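PDB 4WY5: esterase from Rhizomucor miehei, which probably hydrolyses carboxylic esters as a carboxylesterase of the alpha/beta hydrolase fold. Local coordinates for residues Pro23-Thr27 against Glu216-Phe221; Pro49-Glu53 against Arg104-Val108; Pro81-His87 against Asn111-Val117; Ser122-Phe127 against Asn223-Pro227. One frame throughout, in Å; residues are numbered along the deposited sequence.

Contact 1. Residues Pro23-Thr27 against Glu216-Phe221; sequences PPIHT and EDLKFF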
loop_
_atom_site.group_PDB
_atom_site.type_symbol
_atom_site.label_atom_id
_atom_site.label_comp_id
_atom_site.label_asym_id
_atom_site.label_seq_id
_atom_site.Cartn_x
_atom_site.Cartn_y
_atom_site.Cartn_z
ATOM N N PRO A 23 -8.193 33.618 -4.331
ATOM C CA PRO A 23 -8.346 34.213 -2.994
ATOM C C PRO A 23 -8.582 33.162 -1.915
ATOM O O PRO A 23 -9.030 32.061 -2.246
ATOM C CB PRO A 23 -9.579 35.110 -3.147
ATOM C CG PRO A 23 -10.364 34.475 -4.228
ATOM C CD PRO A 23 -9.330 33.977 -5.200
ATOM N N PRO A 24 -8.309 33.492 -0.641
ATOM C CA PRO A 24 -8.568 32.468 0.381
ATOM C C PRO A 24 -10.062 32.109 0.483
ATOM O O PRO A 24 -10.911 32.767 -0.122
ATOM C CB PRO A 24 -8.055 33.123 1.668
ATOM C CG PRO A 24 -8.137 34.602 1.406
ATOM C CD PRO A 24 -7.817 34.756 -0.062
ATOM N N ILE A 25 -10.380 31.078 1.256
ATOM C CA ILE A 25 -11.694 30.450 1.160
ATOM C C ILE A 25 -12.754 31.278 1.866
ATOM O O ILE A 25 -13.882 31.373 1.390
ATOM C CB ILE A 25 -11.683 29.008 1.712
ATOM C CG1 ILE A 25 -10.555 28.210 1.045
ATOM C CG2 ILE A 25 -13.032 28.330 1.458
ATOM C CD1 ILE A 25 -10.643 26.702 1.236
ATOM N N HIS A 26 -12.399 31.883 2.995
ATOM C CA HIS A 26 -13.366 32.636 3.786
ATOM C C HIS A 26 -13.895 33.871 3.039
ATOM O O HIS A 26 -14.785 34.560 3.533
ATOM C CB HIS A 26 -12.735 33.070 5.111
ATOM C CG HIS A 26 -11.893 34.305 5.001
ATOM N ND1 HIS A 26 -12.232 35.490 5.617
ATOM C CD2 HIS A 26 -10.740 34.542 4.331
ATOM C CE1 HIS A 26 -11.319 36.405 5.337
ATOM N NE2 HIS A 26 -10.402 35.854 4.563
ATOM N N THR A 27 -13.365 34.127 1.844
ATOM C CA THR A 27 -13.834 35.224 1.004
ATOM C C THR A 27 -14.479 34.707 -0.279
ATOM O O THR A 27 -14.108 35.135 -1.373
ATOM C CB THR A 27 -12.686 36.202 0.620
ATOM O OG1 THR A 27 -11.797 35.578 -0.311
ATOM C CG2 THR A 27 -11.906 36.644 1.855
ATOM N N GLU A 216 -3.722 27.947 6.566
ATOM C CA GLU A 216 -4.793 28.944 6.461
ATOM C C GLU A 216 -6.139 28.324 6.061
ATOM O O GLU A 216 -7.193 28.704 6.594
ATOM C CB GLU A 216 -4.390 30.019 5.441
ATOM C CG GLU A 216 -5.141 31.343 5.536
ATOM C CD GLU A 216 -5.227 32.080 4.191
ATOM O OE1 GLU A 216 -5.360 31.408 3.135
ATOM O OE2 GLU A 216 -5.143 33.331 4.189
ATOM N N ASP A 217 -6.103 27.366 5.129
ATOM C CA ASP A 217 -7.311 26.648 4.730
ATOM C C ASP A 217 -7.874 25.882 5.932
ATOM O O ASP A 217 -9.087 25.909 6.194
ATOM C CB ASP A 217 -7.025 25.673 3.573
ATOM C CG ASP A 217 -6.721 26.378 2.250
ATOM O OD1 ASP A 217 -7.191 27.512 2.035
ATOM O OD2 ASP A 217 -5.995 25.790 1.415
ATOM N N LEU A 218 -6.981 25.227 6.672
ATOM C CA LEU A 218 -7.373 24.421 7.829
ATOM C C LEU A 218 -8.114 25.214 8.895
ATOM O O LEU A 218 -9.063 24.713 9.503
ATOM C CB LEU A 218 -6.143 23.780 8.480
ATOM C CG LEU A 218 -5.754 22.331 8.174
ATOM C CD1 LEU A 218 -4.602 21.908 9.089
ATOM C CD2 LEU A 218 -6.935 21.387 8.299
ATOM N N LYS A 219 -7.673 26.447 9.125
ATOM C CA LYS A 219 -8.260 27.276 10.167
ATOM C C LYS A 219 -9.686 27.635 9.787
ATOM O O LYS A 219 -10.553 27.722 10.652
ATOM C CB LYS A 219 -7.432 28.543 10.415
ATOM C CG LYS A 219 -7.913 29.320 11.631
ATOM C CD LYS A 219 -7.974 30.832 11.393
ATOM C CE LYS A 219 -8.828 31.530 12.465
ATOM N NZ LYS A 219 -8.334 31.308 13.867
ATOM N N PHE A 220 -9.931 27.832 8.491
ATOM C CA PHE A 220 -11.291 28.104 8.015
ATOM C C PHE A 220 -12.235 26.916 8.256
ATOM O O PHE A 220 -13.332 27.100 8.777
ATOM C CB PHE A 220 -11.294 28.479 6.517
ATOM C CG PHE A 220 -12.681 28.613 5.926
ATOM C CD1 PHE A 220 -13.423 29.778 6.101
ATOM C CD2 PHE A 220 -13.245 27.573 5.185
ATOM C CE1 PHE A 220 -14.710 29.897 5.553
ATOM C CE2 PHE A 220 -14.524 27.684 4.636
ATOM C CZ PHE A 220 -15.259 28.845 4.823
ATOM N N PHE A 221 -11.797 25.701 7.924
ATOM C CA PHE A 221 -12.672 24.523 8.046
ATOM C C PHE A 221 -12.996 24.166 9.504
ATOM O O PHE A 221 -14.111 23.727 9.811
ATOM C CB PHE A 221 -12.045 23.312 7.353
ATOM C CG PHE A 221 -11.912 23.461 5.853
ATOM C CD1 PHE A 221 -13.031 23.712 5.056
ATOM C CD2 PHE A 221 -10.665 23.345 5.239
ATOM C CE1 PHE A 221 -12.907 23.841 3.678
ATOM C CE2 PHE A 221 -10.533 23.479 3.868
ATOM C CZ PHE A 221 -11.658 23.726 3.080
HETATM O O HOH W 1 -7.871 29.904 2.767
#
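Helix 215-225 is met on one flank by the loop between helices 10-19 and 35-42, and Ile25 carries most of that meeting. Its CG2 methyl reaches Phe220 at CE2, 3.6 Å away, while CB stands over one face of the same ring, displaced toward the rim. The other branch runs along a different path: CG1 lies anti to the carbonyl carbon (chi1 -52°), which takes CD1 to Phe221 CZ at 3.6 Å and past the carboxylate oxygen OD1 of Asp217. One isoleucine thus bridges two consecutive aromatic residues of the helix. His26 adds its CB, 3.5 Å from Phe220 CD1, although its imidazole leads away from the helix. In the alpha/beta hydrolase chain this is a surface contact that ties an N-terminal loop to a helix inserted between strands 185-189 and 254-259; beyond it, Phe221 also packs on Val92 and Phe93. No direct hydrogen bond crosses the gap. A water does that work instead, accepting from Ile25 N at 3.2 Å and donating to Glu216 OE1 at 3.0 Å and Asp217 OD1 at 2.6 Å. Next to this bridge, the carboxylate of Glu216 rests against Pro24 CB, with OE1 3.5 Å from it.

Contact 2. Residues Pro49-Glu53 against Arg104-Val108; sequences PEVIE and RDLTV. With SO4 (sulfate ion), chain D.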
loop_
_atom_site.group_PDB
_atom_site.type_symbol
_atom_site.label_atom_id
_atom_site.label_comp_id
_atom_site.label_asym_id
_atom_site.label_seq_id
_atom_site.Cartn_x
_atom_site.Cartn_y
_atom_site.Cartn_z
ATOM N N PRO A 49 -17.254 4.166 -15.656
ATOM C CA PRO A 49 -17.917 2.880 -15.940
ATOM C C PRO A 49 -19.432 2.943 -15.755
ATOM O O PRO A 49 -19.923 3.667 -14.878
ATOM C CB PRO A 49 -17.278 1.926 -14.922
ATOM C CG PRO A 49 -16.897 2.818 -13.769
ATOM C CD PRO A 49 -16.514 4.148 -14.385
ATOM N N GLU A 50 -20.169 2.171 -16.549
ATOM C CA GLU A 50 -21.628 2.236 -16.482
ATOM C C GLU A 50 -22.097 1.706 -15.123
ATOM O O GLU A 50 -21.455 0.848 -14.517
ATOM C CB GLU A 50 -22.294 1.484 -17.657
ATOM C CG GLU A 50 -22.103 -0.045 -17.693
ATOM C CD GLU A 50 -23.141 -0.806 -18.576
ATOM O OE1 GLU A 50 -24.278 -0.316 -18.783
ATOM O OE2 GLU A 50 -22.818 -1.921 -19.050
ATOM N N VAL A 51 -23.189 2.269 -14.622
ATOM C CA VAL A 51 -23.685 1.947 -13.284
ATOM C C VAL A 51 -25.222 2.105 -13.230
ATOM O O VAL A 51 -25.808 2.788 -14.083
ATOM C CB VAL A 51 -23.039 2.881 -12.195
ATOM C CG1 VAL A 51 -23.587 2.576 -10.877
ATOM C CG2 VAL A 51 -21.513 2.735 -12.105
ATOM N N ILE A 52 -25.869 1.470 -12.248
ATOM C CA ILE A 52 -27.280 1.713 -11.960
ATOM C C ILE A 52 -27.435 2.535 -10.676
ATOM O O ILE A 52 -27.138 2.054 -9.587
ATOM C CB ILE A 52 -28.071 0.397 -11.816
ATOM C CG1 ILE A 52 -27.955 -0.434 -13.085
ATOM C CG2 ILE A 52 -29.544 0.685 -11.545
ATOM C CD1 ILE A 52 -28.213 -1.859 -12.834
ATOM N N GLU A 53 -27.909 3.771 -10.815
ATOM C CA GLU A 53 -27.964 4.746 -9.714
ATOM C C GLU A 53 -29.415 5.077 -9.306
ATOM O O GLU A 53 -30.313 5.088 -10.142
ATOM C CB GLU A 53 -27.214 6.033 -10.122
ATOM C CG GLU A 53 -27.404 7.220 -9.177
ATOM C CD GLU A 53 -26.638 8.473 -9.605
ATOM O OE1 GLU A 53 -27.216 9.584 -9.502
ATOM O OE2 GLU A 53 -25.465 8.356 -10.036
ATOM N N ARG A 104 -17.784 5.404 -8.372
ATOM C CA ARG A 104 -18.139 4.492 -9.445
ATOM C C ARG A 104 -17.058 3.426 -9.687
ATOM O O ARG A 104 -17.393 2.267 -9.956
ATOM C CB ARG A 104 -18.461 5.288 -10.722
ATOM C CG ARG A 104 -19.852 5.942 -10.623
ATOM C CD ARG A 104 -20.404 6.572 -11.911
ATOM N NE ARG A 104 -21.665 7.261 -11.613
ATOM C CZ ARG A 104 -22.493 7.784 -12.513
ATOM N NH1 ARG A 104 -22.224 7.700 -13.807
ATOM N NH2 ARG A 104 -23.601 8.394 -12.109
ATOM N N ASP A 105 -15.785 3.798 -9.521
ATOM C CA ASP A 105 -14.660 2.836 -9.592
ATOM C C ASP A 105 -14.714 1.732 -8.502
ATOM O O ASP A 105 -14.589 0.543 -8.795
ATOM C CB ASP A 105 -13.299 3.570 -9.500
ATOM C CG ASP A 105 -12.901 4.243 -10.815
ATOM O OD1 ASP A 105 -13.607 4.041 -11.834
ATOM O OD2 ASP A 105 -11.866 4.945 -10.851
ATOM N N LEU A 106 -14.846 2.135 -7.245
ATOM C CA LEU A 106 -14.953 1.173 -6.141
ATOM C C LEU A 106 -16.151 0.225 -6.305
ATOM O O LEU A 106 -16.051 -0.977 -6.035
ATOM C CB LEU A 106 -15.062 1.917 -4.807
ATOM C CG LEU A 106 -13.802 2.719 -4.430
ATOM C CD1 LEU A 106 -14.029 3.613 -3.218
ATOM C CD2 LEU A 106 -12.616 1.780 -4.201
ATOM N N THR A 107 -17.281 0.776 -6.743
ATOM C CA THR A 107 -18.519 0.009 -6.868
ATOM C C THR A 107 -18.389 -1.150 -7.870
ATOM O O THR A 107 -18.669 -2.294 -7.517
ATOM C CB THR A 107 -19.705 0.927 -7.268
ATOM O OG1 THR A 107 -19.967 1.856 -6.204
ATOM C CG2 THR A 107 -20.972 0.108 -7.556
ATOM N N VAL A 108 -17.957 -0.878 -9.104
ATOM C CA VAL A 108 -17.881 -1.961 -10.087
ATOM C C VAL A 108 -16.656 -2.892 -9.895
ATOM O O VAL A 108 -16.764 -4.085 -10.179
ATOM C CB VAL A 108 -17.910 -1.419 -11.555
ATOM C CG1 VAL A 108 -18.901 -0.271 -11.669
ATOM C CG2 VAL A 108 -16.538 -0.971 -12.033
HETATM S S SO4 D . -25.694 10.096 -15.033
HETATM O O1 SO4 D . -26.726 10.904 -15.691
HETATM O O2 SO4 D . -26.293 8.891 -14.462
HETATM O O3 SO4 D . -24.668 9.701 -16.006
HETATM O O4 SO4 D . -25.094 10.881 -13.951
HETATM O O HOH W 2 -21.282 6.404 -15.788
#
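Arg104 reaches from helix 100-110 across Val51 to Glu53, and its side chain illustrates how a long residue can serve apolar and charged neighbours in turn. CB starts beside the ring of Pro49, 4.2 Å from CG of that proline. CG, set anti to the carbonyl carbon (chi1 -76°), then passes Val51 CG2 at 3.9 Å, and CD stays close to the same methyl. The chain is extended from CG to NE, which carries the guanidinium well beyond the helix. There NH2 gives a hydrogen bond within a salt bridge to Glu53 OE2 at 2.8 Å. The bond is bent, with an N-H...O angle of 135°, and the carboxylate and guanidinium planes stand 72° apart, so this is a single-oxygen contact and not a flat, two-pronged pair. NH2 also makes a weak bond of 3.4 Å to O4 of a sulfate ion, probably taken from the crystallisation liquor, whose sulfur lies in the guanidinium plane at the edge. A water that donates to Pro49 O at 3.2 Å also accepts a weak bond from NH1. One turn further along the helix, Val108 closes the apolar side, its CG1 4.0 Å from Val51 CG2 and its CG2 against Pro49 CB. Glu53 has a second charged partner through OE1, Lys96. The segment 49-53 leads into strand 52-60 at the margin of the sheet, where Val51 and Glu53 also touch strand 63-71, while Leu106 turns toward helix 302-319.

Contact 3. Residues Pro81-His87 against Asn111-Val117; sequences PVLIFLH and NVVTVFV
The rings of His87 and Phe116 meet rim to rim, their planes only 6° apart and centroids 5.4 Å apart, neither lying over the other. His87 CD2 comes to 3.3 Å from Phe116 CZ, and Tyr119 stacks on the His87 ring. Over the centre of one Phe116 face sits a water. It also joins the strand ends, donating to Phe85 O and Val117 O and accepting from His87 N. Phe85 touches Phe116 obliquely, CD2 to CD2; both side chains leave the sheet on the face bearing Leu83 and Thr114, and with CG anti to the backbone N in each (chi1 -168° and -171°) the rings come together. The opposite face carries Val82, Ile84, Val113 and Val115, with Val82 CG2 3.9 Å from Val115 CG2. Between these layers runs a parallel ladder: Leu83 N binds Val113 O at 2.9 Å, Leu83 O receives Val115 N at 2.9 Å, and Phe85 N binds Val115 O at 3.1 Å. A weaker link from Val117 N to Phe85 O ends it. This pairing is a beta-alpha-beta crossover, helix 100-110 connecting the strands; strand 155-160 flanks 80-86, strand 63-71 flanks 113-117, and helix 302-319 packs on Leu83 through Tyr319.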
loop_
_atom_site.group_PDB
_atom_site.type_symbol
_atom_site.label_atom_id
_atom_site.label_comp_id
_atom_site.label_asym_id
_atom_site.label_seq_id
_atom_site.Cartn_x
_atom_site.Cartn_y
_atom_site.Cartn_z
ATOM N N PRO A 81 -22.506 -7.580 -1.026
ATOM C CA PRO A 81 -22.040 -6.864 0.169
ATOM C C PRO A 81 -22.256 -5.347 0.017
ATOM O O PRO A 81 -22.537 -4.875 -1.088
ATOM C CB PRO A 81 -20.551 -7.226 0.248
ATOM C CG PRO A 81 -20.193 -7.769 -1.123
ATOM C CD PRO A 81 -21.443 -8.368 -1.677
ATOM N N VAL A 82 -22.159 -4.598 1.115
ATOM C CA VAL A 82 -22.507 -3.171 1.096
ATOM C C VAL A 82 -21.361 -2.277 1.626
ATOM O O VAL A 82 -20.628 -2.656 2.559
ATOM C CB VAL A 82 -23.827 -2.913 1.899
ATOM C CG1 VAL A 82 -23.693 -3.334 3.368
ATOM C CG2 VAL A 82 -24.288 -1.467 1.773
ATOM N N LEU A 83 -21.170 -1.125 0.970
ATOM C CA LEU A 83 -20.148 -0.137 1.340
ATOM C C LEU A 83 -20.759 1.226 1.673
ATOM O O LEU A 83 -21.399 1.841 0.817
ATOM C CB LEU A 83 -19.133 0.026 0.195
ATOM C CG LEU A 83 -18.057 1.111 0.321
ATOM C CD1 LEU A 83 -17.148 0.844 1.533
ATOM C CD2 LEU A 83 -17.237 1.229 -0.965
ATOM N N ILE A 84 -20.559 1.707 2.899
ATOM C CA ILE A 84 -21.015 3.042 3.300
ATOM C C ILE A 84 -19.952 4.067 2.915
ATOM O O ILE A 84 -18.851 4.029 3.477
ATOM C CB ILE A 84 -21.255 3.127 4.830
ATOM C CG1 ILE A 84 -22.144 1.974 5.309
ATOM C CG2 ILE A 84 -21.850 4.471 5.205
ATOM C CD1 ILE A 84 -23.556 2.023 4.737
ATOM N N PHE A 85 -20.251 4.988 1.987
ATOM C CA PHE A 85 -19.220 5.941 1.547
ATOM C C PHE A 85 -19.485 7.395 1.987
ATOM O O PHE A 85 -20.542 7.981 1.713
ATOM C CB PHE A 85 -19.057 5.897 0.023
ATOM C CG PHE A 85 -17.831 6.616 -0.466
ATOM C CD1 PHE A 85 -16.625 5.952 -0.570
ATOM C CD2 PHE A 85 -17.874 7.966 -0.774
ATOM C CE1 PHE A 85 -15.499 6.606 -0.994
ATOM C CE2 PHE A 85 -16.742 8.633 -1.195
ATOM C CZ PHE A 85 -15.555 7.946 -1.307
ATOM N N LEU A 86 -18.479 7.972 2.637
ATOM C CA LEU A 86 -18.563 9.302 3.241
ATOM C C LEU A 86 -17.568 10.246 2.576
ATOM O O LEU A 86 -16.355 10.100 2.762
ATOM C CB LEU A 86 -18.271 9.190 4.731
ATOM C CG LEU A 86 -19.041 8.024 5.366
ATOM C CD1 LEU A 86 -18.625 7.748 6.818
ATOM C CD2 LEU A 86 -20.544 8.307 5.274
ATOM N N HIS A 87 -18.071 11.220 1.816
ATOM C CA HIS A 87 -17.200 12.077 0.994
ATOM C C HIS A 87 -16.488 13.191 1.765
ATOM O O HIS A 87 -16.989 13.684 2.773
ATOM C CB HIS A 87 -18.009 12.715 -0.147
ATOM C CG HIS A 87 -18.945 13.797 0.311
ATOM N ND1 HIS A 87 -18.543 15.101 0.493
ATOM C CD2 HIS A 87 -20.270 13.764 0.608
ATOM C CE1 HIS A 87 -19.576 15.824 0.897
ATOM N NE2 HIS A 87 -20.635 15.039 0.964
ATOM N N ASN A 111 -17.432 -4.965 -6.802
ATOM C CA ASN A 111 -18.735 -5.614 -7.028
ATOM C C ASN A 111 -19.607 -5.493 -5.782
ATOM O O ASN A 111 -19.936 -6.496 -5.150
ATOM C CB ASN A 111 -18.572 -7.096 -7.432
ATOM C CG ASN A 111 -19.798 -7.656 -8.162
ATOM O OD1 ASN A 111 -20.443 -6.952 -8.939
ATOM N ND2 ASN A 111 -20.108 -8.935 -7.928
ATOM N N VAL A 112 -19.968 -4.261 -5.417
ATOM C CA VAL A 112 -20.771 -4.029 -4.217
ATOM C C VAL A 112 -21.932 -3.057 -4.439
ATOM O O VAL A 112 -22.030 -2.426 -5.483
ATOM C CB VAL A 112 -19.911 -3.470 -3.077
ATOM C CG1 VAL A 112 -18.783 -4.467 -2.708
ATOM C CG2 VAL A 112 -19.331 -2.118 -3.475
ATOM N N VAL A 113 -22.785 -2.919 -3.425
ATOM C CA VAL A 113 -23.756 -1.832 -3.374
ATOM C C VAL A 113 -23.211 -0.686 -2.503
ATOM O O VAL A 113 -22.983 -0.859 -1.296
ATOM C CB VAL A 113 -25.116 -2.309 -2.800
ATOM C CG1 VAL A 113 -26.056 -1.134 -2.610
ATOM C CG2 VAL A 113 -25.747 -3.364 -3.714
ATOM N N THR A 114 -23.012 0.484 -3.108
ATOM C CA THR A 114 -22.485 1.644 -2.388
ATOM C C THR A 114 -23.622 2.565 -1.973
ATOM O O THR A 114 -24.395 3.025 -2.816
ATOM C CB THR A 114 -21.482 2.466 -3.252
ATOM O OG1 THR A 114 -20.352 1.662 -3.602
ATOM C CG2 THR A 114 -21.000 3.716 -2.493
ATOM N N VAL A 115 -23.714 2.844 -0.677
ATOM C CA VAL A 115 -24.688 3.807 -0.169
ATOM C C VAL A 115 -23.960 5.113 0.122
ATOM O O VAL A 115 -23.145 5.189 1.043
ATOM C CB VAL A 115 -25.404 3.305 1.117
ATOM C CG1 VAL A 115 -26.424 4.343 1.612
ATOM C CG2 VAL A 115 -26.068 1.923 0.890
ATOM N N PHE A 116 -24.226 6.123 -0.698
ATOM C CA PHE A 116 -23.618 7.435 -0.546
ATOM C C PHE A 116 -24.493 8.302 0.367
ATOM O O PHE A 116 -25.631 8.628 0.014
ATOM C CB PHE A 116 -23.450 8.098 -1.918
ATOM C CG PHE A 116 -22.636 9.372 -1.895
ATOM C CD1 PHE A 116 -23.249 10.599 -1.664
ATOM C CD2 PHE A 116 -21.262 9.347 -2.142
ATOM C CE1 PHE A 116 -22.497 11.792 -1.644
ATOM C CE2 PHE A 116 -20.500 10.534 -2.126
ATOM C CZ PHE A 116 -21.122 11.754 -1.879
ATOM N N VAL A 117 -23.954 8.697 1.523
ATOM C CA VAL A 117 -24.723 9.476 2.496
ATOM C C VAL A 117 -24.496 10.974 2.335
ATOM O O VAL A 117 -23.409 11.489 2.621
ATOM C CB VAL A 117 -24.375 9.091 3.945
ATOM C CG1 VAL A 117 -25.208 9.914 4.916
ATOM C CG2 VAL A 117 -24.618 7.600 4.162
HETATM O O HOH W 3 -20.883 10.754 1.403
#

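Contact 4. Residues Ser122-Phe127 against Asn223-Pro227; sequences SPEAKF and NAYLP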
loop_
_atom_site.group_PDB
_atom_site.type_symbol
_atom_site.label_atom_id
_atom_site.label_comp_id
_atom_site.label_asym_id
_atom_site.label_seq_id
_atom_site.Cartn_x
_atom_site.Cartn_y
_atom_site.Cartn_z
ATOM N N SER A 122 -21.327 21.862 6.918
ATOM C CA SER A 122 -21.010 23.039 7.734
ATOM C C SER A 122 -20.758 24.267 6.840
ATOM O O SER A 122 -20.296 24.110 5.703
ATOM C CB SER A 122 -19.777 22.770 8.606
ATOM O OG SER A 122 -20.013 21.748 9.563
ATOM N N PRO A 123 -20.970 25.497 7.364
ATOM C CA PRO A 123 -21.273 25.877 8.753
ATOM C C PRO A 123 -22.758 25.913 9.111
ATOM O O PRO A 123 -23.067 26.247 10.256
ATOM C CB PRO A 123 -20.682 27.287 8.860
ATOM C CG PRO A 123 -20.901 27.863 7.489
ATOM C CD PRO A 123 -20.742 26.685 6.520
ATOM N N GLU A 124 -23.649 25.563 8.180
ATOM C CA GLU A 124 -25.092 25.528 8.472
ATOM C C GLU A 124 -25.427 24.516 9.563
ATOM O O GLU A 124 -26.329 24.733 10.364
ATOM C CB GLU A 124 -25.895 25.198 7.215
ATOM C CG GLU A 124 -25.913 26.303 6.168
ATOM C CD GLU A 124 -24.667 26.331 5.306
ATOM O OE1 GLU A 124 -23.837 25.396 5.425
ATOM O OE2 GLU A 124 -24.529 27.287 4.502
ATOM N N ALA A 125 -24.699 23.405 9.568
ATOM C CA ALA A 125 -24.776 22.413 10.627
ATOM C C ALA A 125 -23.393 22.289 11.237
ATOM O O ALA A 125 -22.404 22.590 10.567
ATOM C CB ALA A 125 -25.256 21.060 10.077
ATOM N N LYS A 126 -23.316 21.867 12.499
ATOM C CA LYS A 126 -22.026 21.686 13.164
ATOM C C LYS A 126 -21.915 20.334 13.878
ATOM O O LYS A 126 -22.882 19.560 13.926
ATOM C CB LYS A 126 -21.773 22.843 14.140
ATOM C CG LYS A 126 -21.269 24.092 13.427
ATOM C CD LYS A 126 -21.367 25.346 14.269
ATOM C CE LYS A 126 -20.999 26.585 13.456
ATOM N NZ LYS A 126 -19.510 26.693 13.238
ATOM N N PHE A 127 -20.724 20.052 14.407
ATOM C CA PHE A 127 -20.484 18.849 15.201
ATOM C C PHE A 127 -21.535 18.777 16.302
ATOM O O PHE A 127 -21.756 19.771 16.996
ATOM C CB PHE A 127 -19.063 18.881 15.797
ATOM C CG PHE A 127 -18.768 17.761 16.762
ATOM C CD1 PHE A 127 -18.250 16.559 16.308
ATOM C CD2 PHE A 127 -19.009 17.918 18.126
ATOM C CE1 PHE A 127 -17.972 15.520 17.192
ATOM C CE2 PHE A 127 -18.745 16.891 19.024
ATOM C CZ PHE A 127 -18.221 15.686 18.556
ATOM N N ASN A 223 -13.220 26.263 12.024
ATOM C CA ASN A 223 -14.164 27.249 12.526
ATOM C C ASN A 223 -15.563 26.998 11.976
ATOM O O ASN A 223 -16.555 27.234 12.654
ATOM C CB ASN A 223 -13.691 28.658 12.170
ATOM C CG ASN A 223 -14.546 29.748 12.815
ATOM O OD1 ASN A 223 -14.595 29.873 14.050
ATOM N ND2 ASN A 223 -15.199 30.565 11.980
ATOM N N ALA A 224 -15.645 26.478 10.757
ATOM C CA ALA A 224 -16.940 26.178 10.173
ATOM C C ALA A 224 -17.584 24.964 10.849
ATOM O O ALA A 224 -18.787 24.965 11.118
ATOM C CB ALA A 224 -16.809 25.956 8.672
ATOM N N TYR A 225 -16.775 23.946 11.137
ATOM C CA TYR A 225 -17.263 22.661 11.648
ATOM C C TYR A 225 -17.540 22.662 13.165
ATOM O O TYR A 225 -18.563 22.137 13.609
ATOM C CB TYR A 225 -16.240 21.554 11.307
ATOM C CG TYR A 225 -16.622 20.145 11.739
ATOM C CD1 TYR A 225 -17.837 19.579 11.345
ATOM C CD2 TYR A 225 -15.764 19.368 12.518
ATOM C CE1 TYR A 225 -18.194 18.275 11.716
ATOM C CE2 TYR A 225 -16.114 18.054 12.903
ATOM C CZ TYR A 225 -17.332 17.524 12.501
ATOM O OH TYR A 225 -17.689 16.248 12.881
ATOM N N LEU A 226 -16.638 23.249 13.954
ATOM C CA LEU A 226 -16.723 23.159 15.420
ATOM C C LEU A 226 -17.591 24.262 16.056
ATOM O O LEU A 226 -17.570 25.419 15.623
ATOM C CB LEU A 226 -15.318 23.190 16.024
ATOM C CG LEU A 226 -14.315 22.130 15.541
ATOM C CD1 LEU A 226 -12.955 22.326 16.196
ATOM C CD2 LEU A 226 -14.834 20.711 15.798
ATOM N N PRO A 227 -18.389 23.896 17.068
ATOM C CA PRO A 227 -19.246 24.864 17.766
ATOM C C PRO A 227 -18.501 25.638 18.848
ATOM O O PRO A 227 -19.057 26.585 19.398
ATOM C CB PRO A 227 -20.343 23.982 18.379
ATOM C CG PRO A 227 -19.674 22.679 18.606
ATOM C CD PRO A 227 -18.688 22.509 17.466
#
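Phe127 and Tyr225 fit together as bump against plane: CB of Phe127 sits over one face of the tyrosine ring, 4.2 Å from its centroid and 20° off the normal, in a CH-pi contact. The phenylalanine ring does not stack on its neighbour. With CG anti to the backbone N (chi1 173°), it extends past the phenol, and Tyr225 OH meets its edge in the ring plane, 3.5 Å from CD1. Pro227 packs beside it, its CD 4.0 Å from Phe127 CB, so that this methylene touches both the tyrosine face and the proline ring. The two segments join a loop that follows strand 113-117 to the C-terminal end of helix 215-225, both within the alpha/beta hydrolase family region, and carbonyl groups at and just beyond the helix end accept hydrogen bonds from the loop. Phe127 N donates to Tyr225 O at 3.1 Å in a nearly straight bond. Lys126 lays its aliphatic chain alongside these carbonyls and bends at its last torsion (chi4 -75°), bringing NZ to Ala224 O at 2.8 Å, above the carbonyl plane, with a weaker bond to Leu226 O. On the other flank, Pro123, preceded by a cis peptide, places CB 4.1 Å from the small Ala224 CB. Ser122 sets its OG at the edge of the Tyr225 ring, in its plane, and donates within its own loop to Ala125 O at 2.7 Å. Phe91 stacks on the same tyrosine.

How the contacts relate
Contact 3 is the buried one, a parallel strand pair in the central sheet built on regular backbone hydrogen bonds with mostly apolar side chains on both faces. Contacts 1 and 2 lie at the surface: one relies on aliphatic-aromatic packing and a bridging water, the other on a charged pair beyond an apolar base. Contact 4 is partly buried and mixes ring packing with donors directed at helix-end carbonyls. Contacts 1 and 4 share helix 215-225, with centres about 14 Å apart. Contacts 2 and 3 touch through the crossover helix, where Thr107 OG1 and Thr114 OG1 lie 2.6 Å apart, probably hydrogen-bonded, and Leu106 packs on Phe85.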